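Local coordinates for protein 4-alpha-glucanotransferase (Streptococcus agalactiae, PDB 6M6T) that belongs to the amylomaltase family, is built on a TIM-barrel fold and binds glycan ligands in its pockets, at residues 14-19 and 27-32; 31-36 and 203-208; 74-79 and 196-201; 118-123 and 192-197. One frame throughout, in Å; residues are numbered along the deposited sequence.

Contact 1. Residues 14-19 and 27-32; sequences TSLPGD and REAYAF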
loop_
_atom_site.group_PDB
_atom_site.type_symbol
_atom_site.label_atom_id
_atom_site.label_comp_id
_atom_site.label_asym_id
_atom_site.label_seq_id
_atom_site.Cartn_x
_atom_site.Cartn_y
_atom_site.Cartn_z
ATOM N N THR A 14 5.590 7.328 3.191
ATOM C CA THR A 14 6.541 8.025 2.331
ATOM C C THR A 14 6.311 9.532 2.371
ATOM O O THR A 14 7.264 10.301 2.246
ATOM C CB THR A 14 6.493 7.480 0.886
ATOM O OG1 THR A 14 5.419 8.063 0.135
ATOM C CG2 THR A 14 6.337 5.991 0.894
ATOM N N SER A 15 5.076 9.972 2.598
ATOM C CA SER A 15 4.750 11.393 2.497
ATOM C C SER A 15 5.104 12.194 3.752
ATOM O O SER A 15 5.033 13.430 3.719
ATOM C CB SER A 15 3.262 11.572 2.172
ATOM O OG SER A 15 2.815 10.630 1.224
ATOM N N LEU A 16 5.475 11.530 4.846
ATOM C CA LEU A 16 5.989 12.214 6.024
ATOM C C LEU A 16 7.144 13.125 5.612
ATOM O O LEU A 16 7.748 12.909 4.558
ATOM C CB LEU A 16 6.451 11.200 7.071
ATOM C CG LEU A 16 5.444 10.623 8.072
ATOM C CD1 LEU A 16 4.114 10.204 7.426
ATOM C CD2 LEU A 16 6.081 9.436 8.748
ATOM N N PRO A 17 7.537 14.156 6.379
ATOM C CA PRO A 17 8.667 14.969 6.025
ATOM C C PRO A 17 9.924 14.437 6.717
ATOM O O PRO A 17 9.821 13.544 7.528
ATOM C CB PRO A 17 8.306 16.342 6.573
ATOM C CG PRO A 17 7.038 16.138 7.348
ATOM C CD PRO A 17 6.925 14.654 7.584
ATOM N N GLY A 18 11.082 14.986 6.347
ATOM C CA GLY A 18 12.359 14.559 6.948
ATOM C C GLY A 18 13.570 15.073 6.208
ATOM O O GLY A 18 13.440 15.923 5.344
ATOM N N ASP A 19 14.740 14.565 6.543
ATOM C CA ASP A 19 15.951 15.069 5.856
ATOM C C ASP A 19 16.524 13.949 4.991
ATOM O O ASP A 19 17.456 14.211 4.255
ATOM C CB ASP A 19 16.970 15.535 6.895
ATOM C CG ASP A 19 16.663 16.887 7.517
ATOM O OD1 ASP A 19 15.905 16.923 8.503
ATOM O OD2 ASP A 19 17.206 17.890 7.020
ATOM N N ARG A 27 11.081 10.143 13.717
ATOM C CA ARG A 27 10.439 11.036 14.670
ATOM C C ARG A 27 9.149 11.609 14.102
ATOM O O ARG A 27 8.122 11.637 14.793
ATOM C CB ARG A 27 11.406 12.143 15.100
ATOM C CG ARG A 27 11.409 12.302 16.614
ATOM C CD ARG A 27 12.155 13.533 17.096
ATOM N NE ARG A 27 13.448 13.165 17.670
ATOM C CZ ARG A 27 14.381 14.034 18.049
ATOM N NH1 ARG A 27 14.167 15.336 17.927
ATOM N NH2 ARG A 27 15.527 13.596 18.556
ATOM N N GLU A 28 9.159 12.030 12.836
ATOM C CA GLU A 28 7.969 12.671 12.292
ATOM C C GLU A 28 6.793 11.707 12.180
ATOM O O GLU A 28 5.644 12.151 12.198
ATOM C CB GLU A 28 8.282 13.314 10.943
ATOM C CG GLU A 28 8.682 14.789 11.045
ATOM C CD GLU A 28 10.201 14.999 11.169
ATOM O OE1 GLU A 28 10.679 16.126 10.877
ATOM O OE2 GLU A 28 10.914 14.042 11.557
ATOM N N ALA A 29 7.042 10.397 12.120
ATOM C CA ALA A 29 5.947 9.435 12.221
ATOM C C ALA A 29 5.256 9.525 13.581
ATOM O O ALA A 29 4.015 9.509 13.669
ATOM C CB ALA A 29 6.469 8.020 11.978
ATOM N N TYR A 30 6.051 9.589 14.660
ATOM C CA TYR A 30 5.498 9.746 16.005
ATOM C C TYR A 30 4.813 11.099 16.162
ATOM O O TYR A 30 3.792 11.205 16.853
ATOM C CB TYR A 30 6.600 9.575 17.062
ATOM C CG TYR A 30 7.294 8.228 17.034
ATOM C CD1 TYR A 30 8.407 8.013 16.229
ATOM C CD2 TYR A 30 6.836 7.170 17.815
ATOM C CE1 TYR A 30 9.041 6.780 16.191
ATOM C CE2 TYR A 30 7.459 5.930 17.784
ATOM C CZ TYR A 30 8.562 5.738 16.970
ATOM O OH TYR A 30 9.182 4.501 16.934
ATOM N N ALA A 31 5.337 12.134 15.495
ATOM C CA ALA A 31 4.643 13.419 15.479
ATOM C C ALA A 31 3.294 13.304 14.771
ATOM O O ALA A 31 2.306 13.909 15.203
ATOM C CB ALA A 31 5.518 14.487 14.818
ATOM N N PHE A 32 3.235 12.521 13.688
ATOM C CA PHE A 32 1.974 12.304 12.985
ATOM C C PHE A 32 0.967 11.580 13.864
ATOM O O PHE A 32 -0.225 11.912 13.860
ATOM C CB PHE A 32 2.211 11.521 11.701
ATOM C CG PHE A 32 1.063 11.589 10.760
ATOM C CD1 PHE A 32 0.872 12.707 9.973
ATOM C CD2 PHE A 32 0.153 10.552 10.668
ATOM C CE1 PHE A 32 -0.207 12.798 9.129
ATOM C CE2 PHE A 32 -0.915 10.642 9.803
ATOM C CZ PHE A 32 -1.085 11.758 9.022
#
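The pyrrolidine ring of Pro17 rests through its CD corner on the aliphatic base of Glu28, with Pro17 CD 3.9 Å from Glu28 CB and the two side chains meeting at a slant. Backbone joins in as well, since Pro17 O comes within 3.8 Å of Glu28 CB. A bend at chi2 (92°) turns the carboxylate away from the straight line of the chain, and Glu28 CD ends 3.9 Å from Pro17 O. No hydrogen bond joins the segments. Asp19 OD1 lies 5.8 Å from Glu28 OE1, two like charges whose mutual effect is probably slight. Beside this pair the contact is apolar: one methyl of Leu16, CD2, touches Ala29 CB at 3.5 Å and lies equally close to its CA. Leu16 reaches the helix because its CG stands opposite the carbonyl carbon (chi1 -86°), which directs the branch across the gap. The loop that leaves strand 6-10 thus folds back onto the start of helix 27-38, the helix it leads into. Leu16 O is hydrogen-bonded by Arg473 NE from a later loop, while Ala29 also touches Leu202 of helix 182-208.

Contact 2. Residues 31-36 and 203-208; sequences AFVDFL and KEYAND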
loop_
_atom_site.group_PDB
_atom_site.type_symbol
_atom_site.label_atom_id
_atom_site.label_comp_id
_atom_site.label_asym_id
_atom_site.label_seq_id
_atom_site.Cartn_x
_atom_site.Cartn_y
_atom_site.Cartn_z
ATOM N N ALA A 31 5.337 12.134 15.495
ATOM C CA ALA A 31 4.643 13.419 15.479
ATOM C C ALA A 31 3.294 13.304 14.771
ATOM O O ALA A 31 2.306 13.909 15.203
ATOM C CB ALA A 31 5.518 14.487 14.818
ATOM N N PHE A 32 3.235 12.521 13.688
ATOM C CA PHE A 32 1.974 12.304 12.985
ATOM C C PHE A 32 0.967 11.580 13.864
ATOM O O PHE A 32 -0.225 11.912 13.860
ATOM C CB PHE A 32 2.211 11.521 11.701
ATOM C CG PHE A 32 1.063 11.589 10.760
ATOM C CD1 PHE A 32 0.872 12.707 9.973
ATOM C CD2 PHE A 32 0.153 10.552 10.668
ATOM C CE1 PHE A 32 -0.207 12.798 9.129
ATOM C CE2 PHE A 32 -0.915 10.642 9.803
ATOM C CZ PHE A 32 -1.085 11.758 9.022
ATOM N N VAL A 33 1.420 10.579 14.621
ATOM C CA VAL A 33 0.525 9.962 15.604
ATOM C C VAL A 33 0.025 11.015 16.590
ATOM O O VAL A 33 -1.181 11.112 16.864
ATOM C CB VAL A 33 1.229 8.800 16.333
ATOM C CG1 VAL A 33 0.227 7.942 17.087
ATOM C CG2 VAL A 33 2.011 7.953 15.361
ATOM N N ASP A 34 0.962 11.796 17.157
ATOM C CA ASP A 34 0.625 12.864 18.094
ATOM C C ASP A 34 -0.455 13.769 17.510
ATOM O O ASP A 34 -1.398 14.178 18.211
ATOM C CB ASP A 34 1.884 13.680 18.428
ATOM C CG ASP A 34 2.776 13.027 19.508
ATOM O OD1 ASP A 34 2.241 12.325 20.397
ATOM O OD2 ASP A 34 4.019 13.236 19.467
ATOM N N PHE A 35 -0.345 14.069 16.214
ATOM C CA PHE A 35 -1.319 14.931 15.559
ATOM C C PHE A 35 -2.658 14.226 15.386
ATOM O O PHE A 35 -3.712 14.873 15.413
ATOM C CB PHE A 35 -0.768 15.403 14.213
ATOM C CG PHE A 35 -1.800 15.490 13.138
ATOM C CD1 PHE A 35 -2.659 16.571 13.076
ATOM C CD2 PHE A 35 -1.923 14.487 12.183
ATOM C CE1 PHE A 35 -3.630 16.645 12.089
ATOM C CE2 PHE A 35 -2.902 14.561 11.182
ATOM C CZ PHE A 35 -3.751 15.629 11.139
ATOM N N LEU A 36 -2.642 12.908 15.198
ATOM C CA LEU A 36 -3.910 12.199 15.057
ATOM C C LEU A 36 -4.667 12.188 16.379
ATOM O O LEU A 36 -5.895 12.331 16.397
ATOM C CB LEU A 36 -3.680 10.775 14.539
ATOM C CG LEU A 36 -3.146 10.712 13.107
ATOM C CD1 LEU A 36 -3.080 9.270 12.526
ATOM C CD2 LEU A 36 -3.981 11.614 12.242
ATOM N N LYS A 203 3.958 1.003 15.453
ATOM C CA LYS A 203 2.610 0.483 15.644
ATOM C C LYS A 203 2.250 0.399 17.127
ATOM O O LYS A 203 1.091 0.609 17.492
ATOM C CB LYS A 203 2.461 -0.883 14.955
ATOM C CG LYS A 203 1.220 -1.680 15.356
ATOM C CD LYS A 203 0.621 -2.450 14.198
ATOM C CE LYS A 203 -0.626 -3.208 14.635
ATOM N NZ LYS A 203 -0.290 -4.480 15.321
ATOM N N GLU A 204 3.225 0.138 17.999
ATOM C CA GLU A 204 2.927 0.081 19.426
ATOM C C GLU A 204 2.653 1.478 19.994
ATOM O O GLU A 204 1.702 1.664 20.762
ATOM C CB GLU A 204 4.080 -0.609 20.170
ATOM C CG GLU A 204 3.722 -1.140 21.561
ATOM C CD GLU A 204 4.005 -0.143 22.688
ATOM O OE1 GLU A 204 4.268 1.043 22.379
ATOM O OE2 GLU A 204 3.956 -0.541 23.881
ATOM N N TYR A 205 3.465 2.470 19.625
ATOM C CA TYR A 205 3.157 3.848 19.998
ATOM C C TYR A 205 1.737 4.215 19.570
ATOM O O TYR A 205 0.900 4.637 20.387
ATOM C CB TYR A 205 4.181 4.783 19.357
ATOM C CG TYR A 205 4.122 6.216 19.834
ATOM C CD1 TYR A 205 4.560 6.570 21.105
ATOM C CD2 TYR A 205 3.640 7.220 19.002
ATOM C CE1 TYR A 205 4.508 7.885 21.537
ATOM C CE2 TYR A 205 3.586 8.538 19.418
ATOM C CZ TYR A 205 4.024 8.869 20.685
ATOM O OH TYR A 205 3.957 10.188 21.103
ATOM N N ALA A 206 1.439 4.000 18.290
ATOM C CA ALA A 206 0.130 4.337 17.758
ATOM C C ALA A 206 -0.979 3.651 18.545
ATOM O O ALA A 206 -1.919 4.306 19.012
ATOM C CB ALA A 206 0.067 3.951 16.284
ATOM N N ASN A 207 -0.879 2.328 18.718
ATOM C CA ASN A 207 -1.938 1.577 19.390
ATOM C C ASN A 207 -2.155 2.088 20.811
ATOM O O ASN A 207 -3.299 2.292 21.240
ATOM C CB ASN A 207 -1.604 0.078 19.402
ATOM C CG ASN A 207 -1.833 -0.602 18.038
ATOM O OD1 ASN A 207 -2.436 -0.023 17.135
ATOM N ND2 ASN A 207 -1.355 -1.840 17.900
ATOM N N ASP A 208 -1.074 2.335 21.547
ATOM C CA ASP A 208 -1.249 2.763 22.927
ATOM C C ASP A 208 -1.726 4.204 23.057
ATOM O O ASP A 208 -2.113 4.611 24.160
ATOM C CB ASP A 208 0.046 2.553 23.706
ATOM C CG ASP A 208 0.349 1.080 23.922
ATOM O OD1 ASP A 208 0.904 0.444 22.997
ATOM O OD2 ASP A 208 0.002 0.552 25.007
#
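Tyr205 OH donates a hydrogen bond of 2.8 Å to Asp34 OD1 and also receives a weak one from Lys209 NZ, so the phenol oxygen is held from two quarters. The hydroxyl meets OD1 on the syn side, 33° out of the carboxylate plane, and the carboxylate stands nearly perpendicular to the tyrosine ring. The nearby lysine would probably favour the charged form of Asp34. Tyr205 reaches this far because its CG lies trans to the backbone N (chi1 -171°), stretching the ring across to helix 27-38. Along the way its edge meets Val33, with Tyr205 CE2 3.9 Å from Val33 CB. The CG1 branch of Val33 settles farther along, 3.7 Å from Ala206 CA, where the small side chain of Ala206 lets the valine approach the helix backbone. Polar anchoring at the partly exposed side therefore gives way to apolar packing within. The two helix segments run almost parallel, at 13° with axes 10.0 Å apart. They are neighbouring helices on the outside of the barrel, following strands 6-10 and 43-45 respectively, and Val33 also touches Trp44 on strand 43-45 beneath them.

Contact 3. Residues 74-79 and 196-201; sequences FDLLTL and YKQWFE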
loop_
_atom_site.group_PDB
_atom_site.type_symbol
_atom_site.label_atom_id
_atom_site.label_comp_id
_atom_site.label_asym_id
_atom_site.label_seq_id
_atom_site.Cartn_x
_atom_site.Cartn_y
_atom_site.Cartn_z
ATOM N N PHE A 74 17.385 6.545 9.637
ATOM C CA PHE A 74 18.774 6.633 10.049
ATOM C C PHE A 74 18.915 7.164 11.475
ATOM O O PHE A 74 19.834 6.753 12.190
ATOM C CB PHE A 74 19.545 7.504 9.061
ATOM C CG PHE A 74 19.729 6.868 7.719
ATOM C CD1 PHE A 74 19.546 5.500 7.558
ATOM C CD2 PHE A 74 20.083 7.628 6.622
ATOM C CE1 PHE A 74 19.716 4.905 6.330
ATOM C CE2 PHE A 74 20.251 7.036 5.384
ATOM C CZ PHE A 74 20.069 5.670 5.239
ATOM N N ASP A 75 18.020 8.059 11.910
ATOM C CA ASP A 75 18.151 8.644 13.245
ATOM C C ASP A 75 17.896 7.603 14.327
ATOM O O ASP A 75 18.659 7.495 15.295
ATOM C CB ASP A 75 17.196 9.831 13.402
ATOM C CG ASP A 75 17.619 11.047 12.581
ATOM O OD1 ASP A 75 18.841 11.334 12.513
ATOM O OD2 ASP A 75 16.725 11.714 12.003
ATOM N N LEU A 76 16.810 6.841 14.191
ATOM C CA LEU A 76 16.551 5.755 15.126
ATOM C C LEU A 76 17.721 4.785 15.181
ATOM O O LEU A 76 18.008 4.203 16.239
ATOM C CB LEU A 76 15.270 5.032 14.724
ATOM C CG LEU A 76 13.977 5.568 15.341
ATOM C CD1 LEU A 76 12.800 4.721 14.877
ATOM C CD2 LEU A 76 14.074 5.582 16.859
ATOM N N LEU A 77 18.412 4.619 14.047
ATOM C CA LEU A 77 19.557 3.724 13.934
ATOM C C LEU A 77 20.800 4.302 14.594
ATOM O O LEU A 77 21.621 3.549 15.136
ATOM C CB LEU A 77 19.854 3.433 12.461
ATOM C CG LEU A 77 19.166 2.269 11.774
ATOM C CD1 LEU A 77 19.994 1.890 10.564
ATOM C CD2 LEU A 77 18.991 1.103 12.736
ATOM N N THR A 78 20.962 5.625 14.529
ATOM C CA THR A 78 22.058 6.283 15.230
ATOM C C THR A 78 21.881 6.150 16.734
ATOM O O THR A 78 22.805 5.738 17.441
ATOM C CB THR A 78 22.134 7.754 14.816
ATOM O OG1 THR A 78 22.671 7.843 13.487
ATOM C CG2 THR A 78 23.008 8.561 15.789
ATOM N N LEU A 79 20.676 6.425 17.229
ATOM C CA LEU A 79 20.410 6.345 18.663
ATOM C C LEU A 79 20.592 4.933 19.228
ATOM O O LEU A 79 20.454 4.727 20.438
ATOM C CB LEU A 79 18.997 6.863 18.972
ATOM C CG LEU A 79 18.831 8.382 19.149
ATOM C CD1 LEU A 79 19.117 9.208 17.876
ATOM C CD2 LEU A 79 17.440 8.699 19.709
ATOM N N TYR A 196 11.299 -4.414 10.749
ATOM C CA TYR A 196 10.237 -4.887 11.625
ATOM C C TYR A 196 10.376 -4.319 13.033
ATOM O O TYR A 196 9.371 -3.931 13.639
ATOM C CB TYR A 196 10.196 -6.412 11.629
ATOM C CG TYR A 196 9.347 -6.919 10.498
ATOM C CD1 TYR A 196 9.733 -6.700 9.176
ATOM C CD2 TYR A 196 8.142 -7.585 10.739
ATOM C CE1 TYR A 196 8.961 -7.149 8.115
ATOM C CE2 TYR A 196 7.354 -8.036 9.681
ATOM C CZ TYR A 196 7.774 -7.807 8.374
ATOM O OH TYR A 196 7.018 -8.233 7.314
ATOM N N LYS A 197 11.607 -4.235 13.564
ATOM C CA LYS A 197 11.828 -3.624 14.878
ATOM C C LYS A 197 11.261 -2.199 14.936
ATOM O O LYS A 197 10.440 -1.869 15.811
ATOM C CB LYS A 197 13.330 -3.648 15.192
ATOM C CG LYS A 197 13.737 -3.349 16.631
ATOM C CD LYS A 197 14.874 -2.318 16.660
ATOM C CE LYS A 197 15.859 -2.576 17.795
ATOM N NZ LYS A 197 15.146 -2.784 19.085
ATOM N N GLN A 198 11.644 -1.358 13.964
ATOM C CA GLN A 198 11.178 0.030 13.927
ATOM C C GLN A 198 9.674 0.114 13.684
ATOM O O GLN A 198 8.962 0.870 14.370
ATOM C CB GLN A 198 11.951 0.808 12.858
ATOM C CG GLN A 198 13.449 0.657 13.067
ATOM C CD GLN A 198 14.277 1.829 12.590
ATOM O OE1 GLN A 198 13.886 2.571 11.694
ATOM N NE2 GLN A 198 15.455 1.990 13.189
ATOM N N TRP A 199 9.171 -0.662 12.717
ATOM C CA TRP A 199 7.755 -0.603 12.389
ATOM C C TRP A 199 6.891 -1.013 13.575
ATOM O O TRP A 199 5.863 -0.390 13.841
ATOM C CB TRP A 199 7.418 -1.490 11.191
ATOM C CG TRP A 199 5.953 -1.754 11.223
ATOM C CD1 TRP A 199 5.316 -2.861 11.717
ATOM C CD2 TRP A 199 4.934 -0.839 10.839
ATOM N NE1 TRP A 199 3.954 -2.690 11.635
ATOM C CE2 TRP A 199 3.698 -1.455 11.099
ATOM C CE3 TRP A 199 4.948 0.442 10.289
ATOM C CZ2 TRP A 199 2.493 -0.832 10.832
ATOM C CZ3 TRP A 199 3.753 1.053 10.009
ATOM C CH2 TRP A 199 2.538 0.418 10.282
ATOM N N PHE A 200 7.260 -2.077 14.277
ATOM C CA PHE A 200 6.414 -2.493 15.383
ATOM C C PHE A 200 6.546 -1.547 16.565
ATOM O O PHE A 200 5.577 -1.362 17.310
ATOM C CB PHE A 200 6.711 -3.946 15.752
ATOM C CG PHE A 200 5.934 -4.942 14.893
ATOM C CD1 PHE A 200 4.537 -4.877 14.825
ATOM C CD2 PHE A 200 6.592 -5.896 14.121
ATOM C CE1 PHE A 200 3.819 -5.747 14.043
ATOM C CE2 PHE A 200 5.886 -6.774 13.341
ATOM C CZ PHE A 200 4.484 -6.706 13.300
ATOM N N GLU A 201 7.700 -0.882 16.717
ATOM C CA GLU A 201 7.766 0.231 17.662
ATOM C C GLU A 201 6.726 1.300 17.329
ATOM O O GLU A 201 5.990 1.769 18.209
ATOM C CB GLU A 201 9.167 0.835 17.664
ATOM C CG GLU A 201 10.100 0.241 18.710
ATOM C CD GLU A 201 11.554 0.581 18.425
ATOM O OE1 GLU A 201 12.447 -0.156 18.914
ATOM O OE2 GLU A 201 11.789 1.578 17.691
#
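The short helix 74-78 belongs to the long excursion that follows barrel strand 43-45, and here it lies across helix 182-208, the two segment axes at 103° and 11.5 Å apart. Gln198 spans the gap. Stretched out from CG onward, its chain runs antiparallel alongside that of Leu76, bringing Gln198 NE2 to 3.4 Å from Leu76 CB. Leu77, crossed at about a right angle, offers its CD2 methyl to the same amide nitrogen at 3.7 Å. Leu76 CD1 lies along the other part of the group, 4.0 Å from Gln198 OE1, and comes within 4.3 Å of Glu201 OE2. Gln198 OE1 accepts a hydrogen bond from Asp73 N, just ahead of the short helix, while the Asp73 carboxylate takes the N-H of Leu76. The chemistry is thus mixed: van der Waals contact with two leucines covers the amide, and the bond to Asp73 N probably sets its rotation, turning NE2 toward the leucines and tying helix 182-208 to the start of helix 74-78.

Contact 4. Residues 118-123 and 192-197; sequences KNFLKE and QYFFYK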
loop_
_atom_site.group_PDB
_atom_site.type_symbol
_atom_site.label_atom_id
_atom_site.label_comp_id
_atom_site.label_asym_id
_atom_site.label_seq_id
_atom_site.Cartn_x
_atom_site.Cartn_y
_atom_site.Cartn_z
ATOM N N LYS A 118 26.789 -4.023 9.300
ATOM C CA LYS A 118 28.128 -4.425 9.742
ATOM C C LYS A 118 28.324 -4.175 11.230
ATOM O O LYS A 118 28.909 -5.010 11.931
ATOM C CB LYS A 118 29.197 -3.673 8.936
ATOM C CG LYS A 118 30.647 -3.835 9.424
ATOM C CD LYS A 118 31.666 -3.165 8.458
ATOM C CE LYS A 118 32.463 -4.188 7.604
ATOM N NZ LYS A 118 31.698 -4.793 6.450
ATOM N N ASN A 119 27.840 -3.026 11.733
ATOM C CA ASN A 119 27.980 -2.741 13.161
ATOM C C ASN A 119 27.006 -3.549 14.004
ATOM O O ASN A 119 27.339 -3.913 15.138
ATOM C CB ASN A 119 27.790 -1.254 13.446
ATOM C CG ASN A 119 28.929 -0.413 12.918
ATOM O OD1 ASN A 119 30.105 -0.746 13.109
ATOM N ND2 ASN A 119 28.592 0.681 12.234
ATOM N N PHE A 120 25.801 -3.833 13.487
ATOM C CA PHE A 120 24.866 -4.670 14.233
ATOM C C PHE A 120 25.404 -6.087 14.411
ATOM O O PHE A 120 25.224 -6.687 15.478
ATOM C CB PHE A 120 23.499 -4.725 13.553
ATOM C CG PHE A 120 22.635 -5.860 14.062
ATOM C CD1 PHE A 120 21.926 -5.730 15.251
ATOM C CD2 PHE A 120 22.570 -7.075 13.383
ATOM C CE1 PHE A 120 21.151 -6.774 15.741
ATOM C CE2 PHE A 120 21.805 -8.118 13.875
ATOM C CZ PHE A 120 21.090 -7.963 15.057
ATOM N N LEU A 121 26.054 -6.649 13.381
ATOM C CA LEU A 121 26.512 -8.031 13.514
ATOM C C LEU A 121 27.641 -8.185 14.538
ATOM O O LEU A 121 27.746 -9.243 15.171
ATOM C CB LEU A 121 26.940 -8.580 12.159
ATOM C CG LEU A 121 25.807 -8.780 11.151
ATOM C CD1 LEU A 121 26.404 -9.138 9.799
ATOM C CD2 LEU A 121 24.792 -9.843 11.626
ATOM N N LYS A 122 28.484 -7.153 14.726
ATOM C CA LYS A 122 29.625 -7.250 15.644
ATOM C C LYS A 122 29.227 -7.158 17.119
ATOM O O LYS A 122 30.044 -7.500 17.982
ATOM C CB LYS A 122 30.667 -6.167 15.324
ATOM C CG LYS A 122 30.307 -4.779 15.838
ATOM C CD LYS A 122 31.305 -3.700 15.438
ATOM C CE LYS A 122 31.929 -3.968 14.088
ATOM N NZ LYS A 122 32.916 -2.917 13.776
ATOM N N GLU A 123 28.027 -6.656 17.425
ATOM C CA GLU A 123 27.470 -6.781 18.770
ATOM C C GLU A 123 27.455 -8.241 19.207
ATOM O O GLU A 123 27.246 -9.146 18.395
ATOM C CB GLU A 123 26.042 -6.212 18.838
ATOM C CG GLU A 123 25.881 -4.755 18.384
ATOM C CD GLU A 123 26.294 -3.742 19.456
ATOM O OE1 GLU A 123 26.415 -4.140 20.640
ATOM O OE2 GLU A 123 26.506 -2.551 19.111
ATOM N N GLN A 192 15.779 -6.447 7.014
ATOM C CA GLN A 192 14.401 -6.811 7.352
ATOM C C GLN A 192 14.178 -6.764 8.863
ATOM O O GLN A 192 13.104 -6.343 9.329
ATOM C CB GLN A 192 14.046 -8.190 6.782
ATOM C CG GLN A 192 13.727 -8.210 5.263
ATOM C CD GLN A 192 12.748 -7.117 4.815
ATOM O OE1 GLN A 192 11.574 -7.105 5.199
ATOM N NE2 GLN A 192 13.234 -6.205 3.980
ATOM N N TYR A 193 15.194 -7.163 9.640
ATOM C CA TYR A 193 15.092 -7.079 11.096
ATOM C C TYR A 193 14.918 -5.633 11.549
ATOM O O TYR A 193 14.101 -5.339 12.437
ATOM C CB TYR A 193 16.326 -7.702 11.749
ATOM C CG TYR A 193 16.491 -7.381 13.230
ATOM C CD1 TYR A 193 15.782 -8.087 14.203
ATOM C CD2 TYR A 193 17.369 -6.380 13.658
ATOM C CE1 TYR A 193 15.936 -7.796 15.555
ATOM C CE2 TYR A 193 17.523 -6.086 15.009
ATOM C CZ TYR A 193 16.804 -6.795 15.950
ATOM O OH TYR A 193 16.954 -6.507 17.287
ATOM N N PHE A 194 15.676 -4.718 10.938
ATOM C CA PHE A 194 15.543 -3.295 11.240
ATOM C C PHE A 194 14.135 -2.811 10.958
ATOM O O PHE A 194 13.497 -2.169 11.805
ATOM C CB PHE A 194 16.522 -2.487 10.400
ATOM C CG PHE A 194 17.918 -2.607 10.840
ATOM C CD1 PHE A 194 18.214 -2.774 12.185
ATOM C CD2 PHE A 194 18.944 -2.536 9.925
ATOM C CE1 PHE A 194 19.509 -2.882 12.607
ATOM C CE2 PHE A 194 20.234 -2.648 10.336
ATOM C CZ PHE A 194 20.526 -2.820 11.682
ATOM N N PHE A 195 13.668 -3.057 9.733
ATOM C CA PHE A 195 12.310 -2.716 9.353
ATOM C C PHE A 195 11.327 -3.125 10.428
ATOM O O PHE A 195 10.579 -2.297 10.947
ATOM C CB PHE A 195 11.932 -3.392 8.036
ATOM C CG PHE A 195 10.712 -2.808 7.410
ATOM C CD1 PHE A 195 9.446 -3.263 7.767
ATOM C CD2 PHE A 195 10.820 -1.777 6.481
ATOM C CE1 PHE A 195 8.310 -2.707 7.195
ATOM C CE2 PHE A 195 9.692 -1.217 5.898
ATOM C CZ PHE A 195 8.431 -1.682 6.247
ATOM N N TYR A 196 11.299 -4.414 10.749
ATOM C CA TYR A 196 10.237 -4.887 11.625
ATOM C C TYR A 196 10.376 -4.319 13.033
ATOM O O TYR A 196 9.371 -3.931 13.639
ATOM C CB TYR A 196 10.196 -6.412 11.629
ATOM C CG TYR A 196 9.347 -6.919 10.498
ATOM C CD1 TYR A 196 9.733 -6.700 9.176
ATOM C CD2 TYR A 196 8.142 -7.585 10.739
ATOM C CE1 TYR A 196 8.961 -7.149 8.115
ATOM C CE2 TYR A 196 7.354 -8.036 9.681
ATOM C CZ TYR A 196 7.774 -7.807 8.374
ATOM O OH TYR A 196 7.018 -8.233 7.314
ATOM N N LYS A 197 11.607 -4.235 13.564
ATOM C CA LYS A 197 11.828 -3.624 14.878
ATOM C C LYS A 197 11.261 -2.199 14.936
ATOM O O LYS A 197 10.440 -1.869 15.811
ATOM C CB LYS A 197 13.330 -3.648 15.192
ATOM C CG LYS A 197 13.737 -3.349 16.631
ATOM C CD LYS A 197 14.874 -2.318 16.660
ATOM C CE LYS A 197 15.859 -2.576 17.795
ATOM N NZ LYS A 197 15.146 -2.784 19.085
#
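Phe120 carries most of this contact, its ring set before Tyr193 and Phe194 of the facing helix to form an aromatic cluster. With CG trans to the backbone N (chi1 164°), Phe120 projects straight out of its own helix toward the other. Tyr193 places its CD2 over one face of the Phe120 ring, the two rings meeting obliquely, with centroids 5.2 Å apart and planes at 33°. The closest atoms of this pair are Phe120 CE1 and Tyr193 CE2, at 3.8 Å. Phe194 instead makes an offset edge-to-face pair, its edge turned toward the Phe120 face at 76° and 6.0 Å between centroids. Phe194 CZ also packs on the first carbon of the Phe120 side chain, 4.0 Å from Phe120 CB. Interaction between the segments is entirely apolar, without a hydrogen bond. The cluster joins the C-terminal end of helix 105-122 to the middle of helix 182-208. Helix 126-134 closes over it, Met129 touching both Phe120 and Tyr193, and Phe133 meeting the Tyr193 ring edge-to-face.

Helix 182-208 links contacts 2, 3 and 4, which follow it backwards from its C-terminal end, and contact 1 joins them through helix 27-38, shared with contact 2. Contacts 1 and 2 lie in the helical layer around the barrel, contact 1 bringing in a loop, whereas contacts 3 and 4 attach helices of the insertion between strands 43-45 and 212-217. Contact 4 is buried and built from aromatic residues; the other three are partly buried and mix apolar packing with polar groups, although contact 2 alone has a hydrogen bond between its segments. Tyr30, from the helix of contact 1, packs against Tyr205 of contact 2 and Glu201 of contact 3, while Leu77 meets Phe194, making contacts 3 and 4 continuous.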